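PDB 2WB0: E2A dna-binding protein from Human adenovirus 5, which binds single-stranded DNA and supports the elongation phase of viral strand-displacement replication, unwinding the template without ATP by forming multimers. Local coordinates for residues L59-M70 with D295-A306. Residues are numbered along the deposited sequence; the frame is centred on the assembly and turned at random.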
loop_
_atom_site.group_PDB
_atom_site.type_symbol
_atom_site.label_atom_id
_atom_site.label_comp_id
_atom_site.label_asym_id
_atom_site.label_seq_id
_atom_site.Cartn_x
_atom_site.Cartn_y
_atom_site.Cartn_z
ATOM N N LEU A 59 2.849 -11.528 10.637
ATOM C CA LEU A 59 2.654 -10.255 9.921
ATOM C C LEU A 59 3.435 -9.202 10.698
ATOM O O LEU A 59 3.597 -9.378 11.928
ATOM C CB LEU A 59 1.144 -9.899 9.868
ATOM C CG LEU A 59 0.340 -10.866 8.962
ATOM C CD1 LEU A 59 -1.132 -10.528 8.904
ATOM C CD2 LEU A 59 0.891 -10.971 7.509
ATOM N N THR A 60 3.865 -8.113 10.042
ATOM C CA THR A 60 4.684 -7.110 10.751
ATOM C C THR A 60 4.130 -5.762 10.359
ATOM O O THR A 60 4.181 -5.410 9.152
ATOM C CB THR A 60 6.145 -7.148 10.305
ATOM O OG1 THR A 60 6.627 -8.482 10.426
ATOM C CG2 THR A 60 7.050 -6.221 11.236
ATOM N N PHE A 61 3.541 -5.059 11.339
ATOM C CA PHE A 61 2.820 -3.790 11.068
ATOM C C PHE A 61 1.754 -3.965 9.975
ATOM O O PHE A 61 1.565 -3.037 9.098
ATOM C CB PHE A 61 3.726 -2.672 10.568
ATOM C CG PHE A 61 4.959 -2.441 11.407
ATOM C CD1 PHE A 61 4.893 -2.371 12.822
ATOM C CD2 PHE A 61 6.181 -2.336 10.787
ATOM C CE1 PHE A 61 6.133 -2.213 13.588
ATOM C CE2 PHE A 61 7.334 -2.146 11.503
ATOM C CZ PHE A 61 7.311 -2.050 12.895
ATOM N N THR A 62 1.061 -5.082 9.994
ATOM C CA THR A 62 0.000 -5.309 9.029
ATOM C C THR A 62 -1.149 -5.856 9.850
ATOM O O THR A 62 -0.911 -6.691 10.717
ATOM C CB THR A 62 0.456 -6.388 8.052
ATOM O OG1 THR A 62 1.537 -5.888 7.314
ATOM C CG2 THR A 62 -0.689 -6.815 7.123
ATOM N N SER A 63 -2.370 -5.395 9.604
ATOM C CA SER A 63 -3.502 -6.003 10.324
ATOM C C SER A 63 -3.961 -7.239 9.604
ATOM O O SER A 63 -3.824 -7.337 8.354
ATOM C CB SER A 63 -4.653 -5.048 10.473
ATOM O OG SER A 63 -5.419 -5.035 9.328
ATOM N N ASN A 64 -4.446 -8.215 10.359
ATOM C CA ASN A 64 -4.912 -9.493 9.740
ATOM C C ASN A 64 -5.957 -9.261 8.664
ATOM O O ASN A 64 -5.921 -9.864 7.600
ATOM C CB ASN A 64 -5.540 -10.455 10.789
ATOM C CG ASN A 64 -4.509 -10.960 11.857
ATOM O OD1 ASN A 64 -3.332 -11.078 11.582
ATOM N ND2 ASN A 64 -5.006 -11.262 13.098
ATOM N N LYS A 65 -6.870 -8.347 8.938
ATOM C CA LYS A 65 -7.954 -8.017 8.027
ATOM C C LYS A 65 -7.405 -7.450 6.747
ATOM O O LYS A 65 -7.849 -7.845 5.646
ATOM C CB LYS A 65 -8.884 -6.977 8.681
ATOM C CG LYS A 65 -9.969 -6.468 7.736
ATOM C CD LYS A 65 -10.716 -5.303 8.448
ATOM C CE LYS A 65 -11.288 -4.274 7.484
ATOM N NZ LYS A 65 -11.907 -3.095 8.237
ATOM N N THR A 66 -6.427 -6.534 6.864
ATOM C CA THR A 66 -5.902 -5.911 5.666
ATOM C C THR A 66 -5.131 -6.951 4.864
ATOM O O THR A 66 -5.217 -6.932 3.665
ATOM C CB THR A 66 -4.968 -4.723 5.939
ATOM O OG1 THR A 66 -5.656 -3.759 6.766
ATOM C CG2 THR A 66 -4.609 -4.035 4.585
ATOM N N PHE A 67 -4.367 -7.826 5.517
ATOM C CA PHE A 67 -3.627 -8.840 4.756
ATOM C C PHE A 67 -4.613 -9.728 3.895
ATOM O O PHE A 67 -4.431 -9.951 2.658
ATOM C CB PHE A 67 -2.781 -9.716 5.708
ATOM C CG PHE A 67 -1.940 -10.706 4.994
ATOM C CD1 PHE A 67 -0.808 -10.280 4.323
ATOM C CD2 PHE A 67 -2.316 -12.054 4.942
ATOM C CE1 PHE A 67 0.018 -11.165 3.597
ATOM C CE2 PHE A 67 -1.505 -12.949 4.282
ATOM C CZ PHE A 67 -0.342 -12.479 3.544
ATOM N N VAL A 68 -5.652 -10.216 4.546
ATOM C CA VAL A 68 -6.643 -11.072 3.873
ATOM C C VAL A 68 -7.412 -10.345 2.764
ATOM O O VAL A 68 -7.730 -10.919 1.682
ATOM C CB VAL A 68 -7.605 -11.661 4.954
ATOM C CG1 VAL A 68 -8.808 -12.285 4.318
ATOM C CG2 VAL A 68 -6.835 -12.651 5.805
ATOM N N THR A 69 -7.769 -9.102 3.041
ATOM C CA THR A 69 -8.427 -8.271 2.009
ATOM C C THR A 69 -7.560 -8.083 0.780
ATOM O O THR A 69 -8.050 -8.159 -0.360
ATOM C CB THR A 69 -8.775 -6.921 2.591
ATOM O OG1 THR A 69 -9.779 -7.171 3.583
ATOM C CG2 THR A 69 -9.323 -5.956 1.464
ATOM N N MET A 70 -6.256 -7.878 0.998
ATOM C CA MET A 70 -5.408 -7.717 -0.152
ATOM C C MET A 70 -5.253 -9.040 -0.890
ATOM O O MET A 70 -5.220 -9.049 -2.113
ATOM C CB MET A 70 -4.044 -7.093 0.169
ATOM C CG MET A 70 -4.129 -5.646 0.662
ATOM S SD MET A 70 -5.069 -4.495 -0.412
ATOM C CE MET A 70 -4.016 -4.665 -1.844
ATOM N N ASP A 295 -9.198 1.626 8.927
ATOM C CA ASP A 295 -8.118 0.972 9.659
ATOM C C ASP A 295 -7.157 0.181 8.693
ATOM O O ASP A 295 -6.380 -0.684 9.138
ATOM C CB ASP A 295 -8.731 0.037 10.722
ATOM C CG ASP A 295 -9.647 -1.088 10.107
ATOM O OD1 ASP A 295 -9.606 -1.357 8.852
ATOM O OD2 ASP A 295 -10.420 -1.754 10.879
ATOM N N PHE A 296 -7.195 0.480 7.382
ATOM C CA PHE A 296 -6.286 -0.197 6.461
ATOM C C PHE A 296 -4.827 -0.118 6.965
ATOM O O PHE A 296 -4.334 0.982 7.304
ATOM C CB PHE A 296 -6.453 0.486 5.097
ATOM C CG PHE A 296 -5.643 -0.142 3.949
ATOM C CD1 PHE A 296 -6.239 -1.059 3.073
ATOM C CD2 PHE A 296 -4.336 0.276 3.700
ATOM C CE1 PHE A 296 -5.473 -1.633 1.992
ATOM C CE2 PHE A 296 -3.536 -0.257 2.575
ATOM C CZ PHE A 296 -4.086 -1.210 1.745
ATOM N N LYS A 297 -4.078 -1.224 6.985
ATOM C CA LYS A 297 -2.664 -1.148 7.466
ATOM C C LYS A 297 -1.909 -2.387 6.994
ATOM O O LYS A 297 -2.250 -3.536 7.350
ATOM C CB LYS A 297 -2.511 -1.005 8.983
ATOM C CG LYS A 297 -1.061 -0.755 9.512
ATOM C CD LYS A 297 -0.970 -1.037 11.038
ATOM C CE LYS A 297 0.158 -0.234 11.743
ATOM N NZ LYS A 297 0.874 -0.941 12.949
ATOM N N ILE A 298 -0.925 -2.152 6.143
ATOM C CA ILE A 298 -0.129 -3.273 5.618
ATOM C C ILE A 298 1.253 -2.798 5.264
ATOM O O ILE A 298 1.400 -1.743 4.629
ATOM C CB ILE A 298 -0.811 -3.975 4.420
ATOM C CG1 ILE A 298 0.041 -5.170 3.927
ATOM C CG2 ILE A 298 -1.166 -2.908 3.272
ATOM C CD1 ILE A 298 -0.890 -6.245 3.185
ATOM N N SER A 299 2.275 -3.584 5.622
ATOM C CA SER A 299 3.655 -3.166 5.433
ATOM C C SER A 299 4.017 -3.660 4.051
ATOM O O SER A 299 3.391 -4.613 3.534
ATOM C CB SER A 299 4.627 -3.765 6.505
ATOM O OG SER A 299 4.602 -5.230 6.409
ATOM N N ALA A 300 4.988 -3.013 3.413
ATOM C CA ALA A 300 5.366 -3.425 2.045
ATOM C C ALA A 300 5.797 -4.908 1.854
ATOM O O ALA A 300 5.407 -5.543 0.892
ATOM C CB ALA A 300 6.449 -2.445 1.442
ATOM N N PRO A 301 6.587 -5.447 2.746
ATOM C CA PRO A 301 6.853 -6.890 2.549
ATOM C C PRO A 301 5.653 -7.780 2.696
ATOM O O PRO A 301 5.590 -8.775 1.948
ATOM C CB PRO A 301 7.871 -7.240 3.631
ATOM C CG PRO A 301 8.432 -5.827 4.099
ATOM C CD PRO A 301 7.257 -4.911 3.953
ATOM N N ASP A 302 4.715 -7.468 3.620
ATOM C CA ASP A 302 3.506 -8.290 3.790
ATOM C C ASP A 302 2.645 -8.093 2.584
ATOM O O ASP A 302 1.981 -9.039 2.182
ATOM C CB ASP A 302 2.742 -7.914 5.095
ATOM C CG ASP A 302 3.512 -8.322 6.310
ATOM O OD1 ASP A 302 4.459 -9.132 6.107
ATOM O OD2 ASP A 302 3.238 -7.809 7.412
ATOM N N LEU A 303 2.663 -6.899 1.982
ATOM C CA LEU A 303 1.853 -6.685 0.748
ATOM C C LEU A 303 2.351 -7.562 -0.432
ATOM O O LEU A 303 1.559 -8.172 -1.181
ATOM C CB LEU A 303 1.883 -5.209 0.328
ATOM C CG LEU A 303 0.701 -4.558 -0.410
ATOM C CD1 LEU A 303 1.078 -3.238 -1.115
ATOM C CD2 LEU A 303 -0.461 -5.372 -1.043
ATOM N N LEU A 304 3.670 -7.626 -0.600
ATOM C CA LEU A 304 4.240 -8.473 -1.644
ATOM C C LEU A 304 3.941 -9.931 -1.323
ATOM O O LEU A 304 3.562 -10.680 -2.197
ATOM C CB LEU A 304 5.746 -8.255 -1.722
ATOM C CG LEU A 304 6.530 -8.517 -3.005
ATOM C CD1 LEU A 304 8.023 -8.849 -2.909
ATOM C CD2 LEU A 304 5.780 -8.842 -4.341
ATOM N N ASN A 305 4.046 -10.320 -0.050
ATOM C CA ASN A 305 3.732 -11.700 0.323
ATOM C C ASN A 305 2.268 -12.009 0.120
ATOM O O ASN A 305 1.940 -13.174 -0.189
ATOM C CB ASN A 305 4.060 -12.025 1.783
ATOM C CG ASN A 305 5.478 -12.616 1.978
ATOM O OD1 ASN A 305 6.096 -13.128 1.049
ATOM N ND2 ASN A 305 5.935 -12.595 3.204
ATOM N N ALA A 306 1.373 -10.997 0.236
ATOM C CA ALA A 306 -0.061 -11.280 -0.040
ATOM C C ALA A 306 -0.151 -11.689 -1.500
ATOM O O ALA A 306 -0.893 -12.659 -1.847
ATOM C CB ALA A 306 -0.951 -10.093 0.162
HETATM O O HOH W 1 5.922 -10.010 8.432
HETATM O O HOH W 2 -7.458 -3.291 9.676
HETATM O O HOH W 3 -8.293 -3.364 6.562
#
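The methyl CG2 of T66, anti to the backbone N, fills the space over one face of the F296 ring, 3.8 Å from the centroid, and packs on I298 CB, while OG1 accepts the backbone N-H of K297 at 3.0 Å. M70 closes the same hollow from the next turn: bent at chi2 and chi3, it lays SD at the ring edge of F296, 3.8 Å from CE1, and turns CE onto L303 CD2. F67 enters between the two helix segments, whose axes, at 38° to each other, converge toward M70 and A306; its CE1 rests 3.7 Å from A306 CB, and its ring edge meets D302 O. I298 fills the middle, flanked by T62 CG2, T66 CG2 and M70 CG. Beyond it, D302 OD2 takes T60 N on its syn lone pair (2.7 Å, 178°) and T62 OG1 on its anti one (2.6 Å), while T62 OG1 accepts the N-H of S299, the N-cap of helix 300-306. At the opposite end K65 forms salt bridges with D295 and E224. The arrangement is a helix N-terminus seated across an outer sheet strand, joining all-alpha and zinc-binding regions where F296 touches C223, a zinc ligand with C225, C277 and C294.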